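Local coordinates for sepf-like protein (Archaeoglobus fulgidus, PDB 3ZIE) that belongs to the SepF family of cell division proteins and probably helps, as SepF does, to tether the Z ring to the membrane, at residues V14-I17 with K18-Y22; D37-T40 with L41-L45; V60-G63 with E64-I68. The protein carries 1 engineered substitution. All coordinates share one frame; numbering follows the deposited sequence.

Interaction 1: V14-I17 with K18-Y22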
loop_
_atom_site.group_PDB
_atom_site.type_symbol
_atom_site.label_atom_id
_atom_site.label_comp_id
_atom_site.label_asym_id
_atom_site.label_seq_id
_atom_site.Cartn_x
_atom_site.Cartn_y
_atom_site.Cartn_z
ATOM N N VAL B 14 10.035 -8.018 -12.125
ATOM C CA VAL B 14 11.024 -7.815 -11.047
ATOM C C VAL B 14 12.018 -6.727 -11.394
ATOM O O VAL B 14 12.255 -5.865 -10.574
ATOM C CB VAL B 14 11.735 -9.129 -10.635
ATOM C CG1 VAL B 14 13.017 -8.822 -9.792
ATOM C CG2 VAL B 14 10.765 -10.055 -9.892
ATOM N N PRO B 15 12.582 -6.701 -12.641
ATOM C CA PRO B 15 13.609 -5.693 -12.858
ATOM C C PRO B 15 13.054 -4.252 -12.740
ATOM O O PRO B 15 13.754 -3.366 -12.221
ATOM C CB PRO B 15 14.105 -6.036 -14.291
ATOM C CG PRO B 15 13.816 -7.560 -14.381
ATOM C CD PRO B 15 12.445 -7.578 -13.821
ATOM N N GLU B 16 11.818 -3.995 -13.190
ATOM C CA GLU B 16 11.248 -2.628 -13.021
ATOM C C GLU B 16 10.902 -2.321 -11.544
ATOM O O GLU B 16 10.993 -1.174 -11.138
ATOM C CB GLU B 16 10.005 -2.373 -13.920
ATOM C CG GLU B 16 9.347 -0.963 -13.737
ATOM C CD GLU B 16 10.315 0.211 -13.990
ATOM O OE1 GLU B 16 11.270 0.021 -14.756
ATOM O OE2 GLU B 16 10.164 1.302 -13.405
ATOM N N ILE B 17 10.469 -3.326 -10.770
ATOM C CA ILE B 17 10.254 -3.147 -9.296
ATOM C C ILE B 17 11.577 -2.758 -8.642
ATOM O O ILE B 17 11.658 -1.823 -7.812
ATOM C CB ILE B 17 9.617 -4.386 -8.689
ATOM C CG1 ILE B 17 8.178 -4.566 -9.270
ATOM C CG2 ILE B 17 9.703 -4.393 -7.129
ATOM C CD1 ILE B 17 7.584 -6.014 -8.994
ATOM N N LYS B 18 12.644 -3.443 -9.053
ATOM C CA LYS B 18 13.961 -3.137 -8.479
ATOM C C LYS B 18 14.317 -1.697 -8.771
ATOM O O LYS B 18 14.791 -0.978 -7.875
ATOM C CB LYS B 18 15.058 -4.091 -8.999
ATOM C CG LYS B 18 14.925 -5.489 -8.440
ATOM C CD LYS B 18 15.912 -6.380 -9.123
ATOM C CE LYS B 18 16.253 -7.562 -8.234
ATOM N NZ LYS B 18 17.269 -8.440 -8.960
ATOM N N ARG B 19 14.111 -1.271 -10.020
ATOM C CA ARG B 19 14.443 0.077 -10.444
ATOM C C ARG B 19 13.700 1.140 -9.615
ATOM O O ARG B 19 14.302 2.143 -9.191
ATOM C CB ARG B 19 14.152 0.294 -11.945
ATOM C CG ARG B 19 15.384 0.524 -12.811
ATOM C CD ARG B 19 15.023 0.519 -14.346
ATOM N NE ARG B 19 15.455 -0.765 -14.904
ATOM C CZ ARG B 19 14.686 -1.690 -15.494
ATOM N NH1 ARG B 19 13.384 -1.503 -15.737
ATOM N NH2 ARG B 19 15.280 -2.804 -15.894
ATOM N N GLU B 20 12.415 0.920 -9.376
ATOM C CA GLU B 20 11.605 1.867 -8.548
ATOM C C GLU B 20 12.089 1.979 -7.085
ATOM O O GLU B 20 12.244 3.077 -6.550
ATOM C CB GLU B 20 10.106 1.476 -8.628
ATOM C CG GLU B 20 9.526 1.730 -10.011
ATOM C CD GLU B 20 9.294 3.244 -10.267
ATOM O OE1 GLU B 20 9.905 4.081 -9.578
ATOM O OE2 GLU B 20 8.493 3.597 -11.159
ATOM N N ILE B 21 12.388 0.845 -6.469
ATOM C CA ILE B 21 12.950 0.790 -5.107
ATOM C C ILE B 21 14.317 1.506 -5.026
ATOM O O ILE B 21 14.544 2.336 -4.105
ATOM C CB ILE B 21 13.032 -0.718 -4.593
ATOM C CG1 ILE B 21 11.612 -1.298 -4.420
ATOM C CG2 ILE B 21 13.821 -0.801 -3.254
ATOM C CD1 ILE B 21 10.783 -0.656 -3.225
ATOM N N TYR B 22 15.199 1.216 -5.996
ATOM C CA TYR B 22 16.485 1.892 -6.109
ATOM C C TYR B 22 16.299 3.386 -6.337
ATOM O O TYR B 22 17.147 4.169 -5.946
ATOM C CB TYR B 22 17.378 1.254 -7.222
ATOM C CG TYR B 22 18.006 -0.084 -6.788
ATOM C CD1 TYR B 22 18.821 -0.146 -5.688
ATOM C CD2 TYR B 22 17.764 -1.278 -7.477
ATOM C CE1 TYR B 22 19.386 -1.367 -5.243
ATOM C CE2 TYR B 22 18.348 -2.517 -7.033
ATOM C CZ TYR B 22 19.137 -2.524 -5.907
ATOM O OH TYR B 22 19.756 -3.675 -5.436
#

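Interaction 2: D37-T40 with L41-L45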
loop_
_atom_site.group_PDB
_atom_site.type_symbol
_atom_site.label_atom_id
_atom_site.label_comp_id
_atom_site.label_asym_id
_atom_site.label_seq_id
_atom_site.Cartn_x
_atom_site.Cartn_y
_atom_site.Cartn_z
ATOM N N ASP B 37 1.136 -20.652 -8.884
ATOM C CA ASP B 37 2.304 -21.174 -9.608
ATOM C C ASP B 37 3.412 -20.980 -8.613
ATOM O O ASP B 37 4.149 -20.015 -8.714
ATOM C CB ASP B 37 2.639 -20.400 -10.873
ATOM C CG ASP B 37 3.817 -21.016 -11.625
ATOM O OD1 ASP B 37 4.650 -21.831 -11.060
ATOM O OD2 ASP B 37 3.934 -20.676 -12.814
ATOM N N LYS B 38 3.484 -21.879 -7.647
ATOM C CA LYS B 38 4.358 -21.670 -6.521
ATOM C C LYS B 38 5.824 -21.616 -6.855
ATOM O O LYS B 38 6.546 -20.912 -6.232
ATOM C CB LYS B 38 4.042 -22.639 -5.458
ATOM C CG LYS B 38 2.662 -22.297 -4.993
ATOM C CD LYS B 38 2.159 -23.186 -3.979
ATOM C CE LYS B 38 0.757 -22.718 -3.736
ATOM N NZ LYS B 38 0.230 -23.577 -2.729
ATOM N N LEU B 39 6.254 -22.317 -7.885
ATOM C CA LEU B 39 7.639 -22.221 -8.247
ATOM C C LEU B 39 7.980 -20.772 -8.677
ATOM O O LEU B 39 8.960 -20.174 -8.213
ATOM C CB LEU B 39 7.981 -23.216 -9.324
ATOM C CG LEU B 39 9.410 -23.011 -9.908
ATOM C CD1 LEU B 39 10.602 -22.963 -8.840
ATOM C CD2 LEU B 39 9.694 -24.096 -10.998
ATOM N N THR B 40 7.136 -20.206 -9.532
ATOM C CA THR B 40 7.318 -18.850 -9.992
ATOM C C THR B 40 7.171 -17.906 -8.780
ATOM O O THR B 40 7.982 -17.022 -8.602
ATOM C CB THR B 40 6.263 -18.512 -11.028
ATOM O OG1 THR B 40 6.489 -19.348 -12.159
ATOM C CG2 THR B 40 6.341 -17.071 -11.427
ATOM N N LEU B 41 6.201 -18.158 -7.920
ATOM C CA LEU B 41 6.013 -17.262 -6.776
ATOM C C LEU B 41 7.222 -17.229 -5.816
ATOM O O LEU B 41 7.705 -16.145 -5.332
ATOM C CB LEU B 41 4.770 -17.692 -6.023
ATOM C CG LEU B 41 4.571 -17.171 -4.603
ATOM C CD1 LEU B 41 4.116 -15.745 -4.698
ATOM C CD2 LEU B 41 3.533 -18.021 -3.910
ATOM N N ASP B 42 7.722 -18.421 -5.533
ATOM C CA ASP B 42 8.913 -18.532 -4.702
ATOM C C ASP B 42 10.108 -17.798 -5.276
ATOM O O ASP B 42 10.808 -17.158 -4.503
ATOM C CB ASP B 42 9.262 -19.989 -4.376
ATOM C CG ASP B 42 8.242 -20.641 -3.510
ATOM O OD1 ASP B 42 7.378 -19.927 -2.920
ATOM O OD2 ASP B 42 8.297 -21.869 -3.402
ATOM N N ARG B 43 10.346 -17.856 -6.595
ATOM C CA ARG B 43 11.487 -17.182 -7.209
ATOM C C ARG B 43 11.312 -15.678 -7.118
ATOM O O ARG B 43 12.274 -14.933 -6.823
ATOM C CB ARG B 43 11.658 -17.485 -8.715
ATOM C CG ARG B 43 11.917 -18.929 -9.121
ATOM C CD ARG B 43 12.280 -18.967 -10.586
ATOM N NE ARG B 43 12.154 -20.305 -11.125
ATOM C CZ ARG B 43 11.778 -20.597 -12.377
ATOM N NH1 ARG B 43 11.457 -19.619 -13.232
ATOM N NH2 ARG B 43 11.701 -21.878 -12.787
ATOM N N VAL B 44 10.085 -15.211 -7.438
ATOM C CA VAL B 44 9.802 -13.755 -7.342
ATOM C C VAL B 44 10.029 -13.297 -5.878
ATOM O O VAL B 44 10.738 -12.308 -5.607
ATOM C CB VAL B 44 8.337 -13.454 -7.813
ATOM C CG1 VAL B 44 7.937 -11.977 -7.504
ATOM C CG2 VAL B 44 8.243 -13.668 -9.353
ATOM N N LEU B 45 9.433 -14.017 -4.927
ATOM C CA LEU B 45 9.518 -13.560 -3.532
ATOM C C LEU B 45 10.974 -13.650 -3.026
ATOM O O LEU B 45 11.433 -12.805 -2.220
ATOM C CB LEU B 45 8.593 -14.343 -2.576
ATOM C CG LEU B 45 7.088 -14.145 -2.622
ATOM C CD1 LEU B 45 6.314 -15.194 -1.729
ATOM C CD2 LEU B 45 6.706 -12.706 -2.271
#

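Interaction 3: V60-G63 with E64-I68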
loop_
_atom_site.group_PDB
_atom_site.type_symbol
_atom_site.label_atom_id
_atom_site.label_comp_id
_atom_site.label_asym_id
_atom_site.label_seq_id
_atom_site.Cartn_x
_atom_site.Cartn_y
_atom_site.Cartn_z
ATOM N N VAL B 60 6.524 -6.527 3.327
ATOM C CA VAL B 60 5.506 -7.026 4.254
ATOM C C VAL B 60 4.297 -7.515 3.411
ATOM O O VAL B 60 3.873 -6.813 2.504
ATOM C CB VAL B 60 5.107 -5.858 5.189
ATOM C CG1 VAL B 60 3.997 -6.234 6.106
ATOM C CG2 VAL B 60 6.340 -5.437 6.083
ATOM N N GLY B 61 3.728 -8.674 3.721
ATOM C CA GLY B 61 2.505 -9.114 3.052
ATOM C C GLY B 61 1.342 -8.204 3.436
ATOM O O GLY B 61 1.306 -7.688 4.558
ATOM N N LEU B 62 0.397 -8.011 2.515
ATOM C CA LEU B 62 -0.813 -7.187 2.754
ATOM C C LEU B 62 -1.961 -8.083 2.288
ATOM O O LEU B 62 -2.124 -8.326 1.090
ATOM C CB LEU B 62 -0.777 -5.868 1.952
ATOM C CG LEU B 62 -2.069 -5.039 1.927
ATOM C CD1 LEU B 62 -2.296 -4.360 3.269
ATOM C CD2 LEU B 62 -2.060 -4.051 0.796
ATOM N N GLY B 63 -2.716 -8.615 3.230
ATOM C CA GLY B 63 -3.666 -9.695 2.916
ATOM C C GLY B 63 -2.985 -10.877 2.221
ATOM O O GLY B 63 -1.799 -11.173 2.420
ATOM N N GLU B 64 -3.743 -11.520 1.353
ATOM C CA GLU B 64 -3.291 -12.709 0.615
ATOM C C GLU B 64 -2.618 -12.379 -0.686
ATOM O O GLU B 64 -1.842 -13.182 -1.197
ATOM C CB GLU B 64 -4.521 -13.583 0.252
ATOM C CG GLU B 64 -5.231 -14.179 1.431
ATOM C CD GLU B 64 -4.702 -15.560 1.761
ATOM O OE1 GLU B 64 -3.505 -15.829 1.487
ATOM O OE2 GLU B 64 -5.497 -16.387 2.279
ATOM N N ASP B 65 -2.941 -11.230 -1.268
ATOM C CA ASP B 65 -2.642 -11.042 -2.674
ATOM C C ASP B 65 -1.632 -9.965 -3.003
ATOM O O ASP B 65 -1.286 -9.797 -4.168
ATOM C CB ASP B 65 -3.963 -10.852 -3.463
ATOM C CG ASP B 65 -4.802 -12.116 -3.475
ATOM O OD1 ASP B 65 -4.216 -13.212 -3.267
ATOM O OD2 ASP B 65 -6.031 -12.033 -3.666
ATOM N N TYR B 66 -1.191 -9.211 -1.986
ATOM C CA TYR B 66 -0.266 -8.084 -2.156
ATOM C C TYR B 66 0.950 -8.193 -1.236
ATOM O O TYR B 66 0.901 -8.797 -0.184
ATOM C CB TYR B 66 -0.944 -6.728 -1.829
ATOM C CG TYR B 66 -1.981 -6.379 -2.825
ATOM C CD1 TYR B 66 -1.651 -5.729 -4.008
ATOM C CD2 TYR B 66 -3.304 -6.694 -2.584
ATOM C CE1 TYR B 66 -2.647 -5.424 -4.961
ATOM C CE2 TYR B 66 -4.287 -6.423 -3.541
ATOM C CZ TYR B 66 -3.936 -5.788 -4.721
ATOM O OH TYR B 66 -4.919 -5.510 -5.642
ATOM N N VAL B 67 2.012 -7.526 -1.626
ATOM C CA VAL B 67 3.200 -7.381 -0.795
ATOM C C VAL B 67 3.607 -5.916 -0.904
ATOM O O VAL B 67 3.624 -5.360 -1.987
ATOM C CB VAL B 67 4.332 -8.306 -1.348
ATOM C CG1 VAL B 67 5.550 -8.139 -0.615
ATOM C CG2 VAL B 67 3.936 -9.764 -1.114
ATOM N N ILE B 68 3.941 -5.289 0.208
ATOM C CA ILE B 68 4.352 -3.885 0.203
ATOM C C ILE B 68 5.875 -3.878 0.324
ATOM O O ILE B 68 6.439 -4.525 1.220
ATOM C CB ILE B 68 3.764 -3.098 1.379
ATOM C CG1 ILE B 68 2.222 -3.110 1.392
ATOM C CG2 ILE B 68 4.272 -1.651 1.331
ATOM C CD1 ILE B 68 1.585 -2.700 2.772
HETATM O O HOH W 1 -4.541 -9.159 -0.535
HETATM O O HOH W 2 0.628 -11.217 0.689
#

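Interaction 1: V14-I17 with K18-Y22
Glu16 and Arg19, one helical turn apart, form the charged pair. OE1 of Glu16 takes NH1 of Arg19 at 2.8 Å in a salt bridge that meets the oxygen almost in line with its C-O bond and reaches the guanidinium at its edge, close to its plane. The two flat groups are nonetheless turned 47° against each other, and the side chains cross at about a right angle. With CG of Glu16 anti to the backbone N (chi1 178°) and the chain bent at chi2, the carboxylate points on along the helix, and Arg19, bent at chi3 (-104°), folds back to meet it. The guanidinium also lies over the carbonyl of Pro15, whose O faces its centre, while Arg19 NH2 is 3.8 Å from Pro15 CB.

A pair of like charges lies alongside: OE2 of Glu16 is 3.6 Å from OE2 of Glu20, their carboxylate planes nearly perpendicular. Arg4 probably eases this crowding: it makes a salt bridge to Glu20 OE2 and a weak, long ion pair to Glu16 OE2, and the hydroxyl of Tyr2 is hydrogen-bonded to Glu20 OE2. Replacing Glu16 by an alanine would probably leave the guanidinium of Arg19 without its carboxylate mate and freer to turn.

Apolar contact is modest. Val14 CG1 lies 3.8 Å from Lys18 CE, the two side chains crossing at a slant, while Ile17 and Ile21 direct their branches inward to Met69. Ile81 of the second subunit packs on Glu16, Ile17 and Glu20. Four i to i+4 backbone bonds, Lys18 N to Val14 O (2.9 Å) being the first, make this an alpha-helix, amphipathic with Ile17 and Ile21 buried and Pro15 and Arg19 exposed: the helix of the beta-alpha-beta unit joining strands 2-7 and 26-30.

Interaction 2: D37-T40 with L41-L45
Leu39 and Arg43 lean on each other across one turn of the helix, their side chains crossing at a slant. A chi1 of 171° swings the leucine CG to the far side of CB from the backbone N, which brings CD2 to 3.5 Å from Arg43 NH2 and sets CD1 beside NE at 3.8 Å. Arg43 is extended from CG to NE, and the two methyls of Leu39 meet it at NE and NH2; the Arg43 side chain also touches Leu11.

On another side of the helix Thr40 and Val44 are more loosely matched: CG2 of the threonine is 4.4 Å from CG2 of the valine, and the latter is buried against Val8 and Leu11. OG1 of Thr40 turns back instead to OD2 of Asp37, a weak bond of 3.0 Å. OD1 of the same carboxylate accepts Thr40 N at 3.3 Å, also weakly, though the N-H points nearly straight at it. The carboxylate thus spans a backbone and a side-chain donor of one residue.

Asp37 O accepts Leu41 N at 2.9 Å, and Lys38, Leu39 and Thr40 carbonyls continue the i+4 ladder. Such an aspartate N-cap, reinforced by a threonine three residues on, marks the start of helix 38-55.

Interaction 3: V60-G63 with E64-I68
Leu62 and Tyr66 make the close-packed heart of this hairpin, lying side by side and pointing the same way with their CB atoms 3.9 Å apart. Ile68 adds its CD1 at 4.0 Å from Leu62 CB on the same face. Behind them the backbones are firmly tied: Val60 and Ile68 form a hydrogen-bonded pair, with Ile68 N to Val60 O at 2.8 Å and Val60 N to Ile68 O at 2.9 Å. Gly61 and Val67 are the intervening non-hydrogen-bonded pair. Leu62 N reaches Tyr66 O from above the carbonyl plane, and the return bond from Tyr66 N to Leu62 O is weak.

The turn at Gly63, Glu64 and Asp65 is looser. Gly63 adopts a positive phi (55°), which favours glycine, and one water bridges Leu62 O and Asp65 N, while another donates to Gly63 O and to Tyr66 O. Glu64 projects outward to a salt bridge with Lys35.

The face of Leu62, Tyr66 and Ile68 packs on the second subunit, against its Leu62, Tyr66 and Ile3. Val60 touches Val76 and Arg78 of strand 75-78. Strand 66-70 lies between 58-62 and 26-30, its Val67 backbone-bonded to Ala29 of the latter.

Interaction 1 lies within helix 14-22 and interaction 2 at the start of helix 38-55, whereas interaction 3 pairs two strands of the sheet. Interaction 2 is the surface contact, with only Val44 buried; interactions 1 and 3 are partly buried and both touch the second subunit, on opposite sides of the chain centre and about 17 Å apart by their centres. All three carry backbone bonds, within a helix in 1 and 2 and between strands in 3; beyond these, interaction 1 adds charged side chains, interaction 2 a weak polar cap and a leucine-arginine contact, interaction 3 apolar packing. Interaction 2 joins the others, through Val44 on Val14 and Leu45 on Val67.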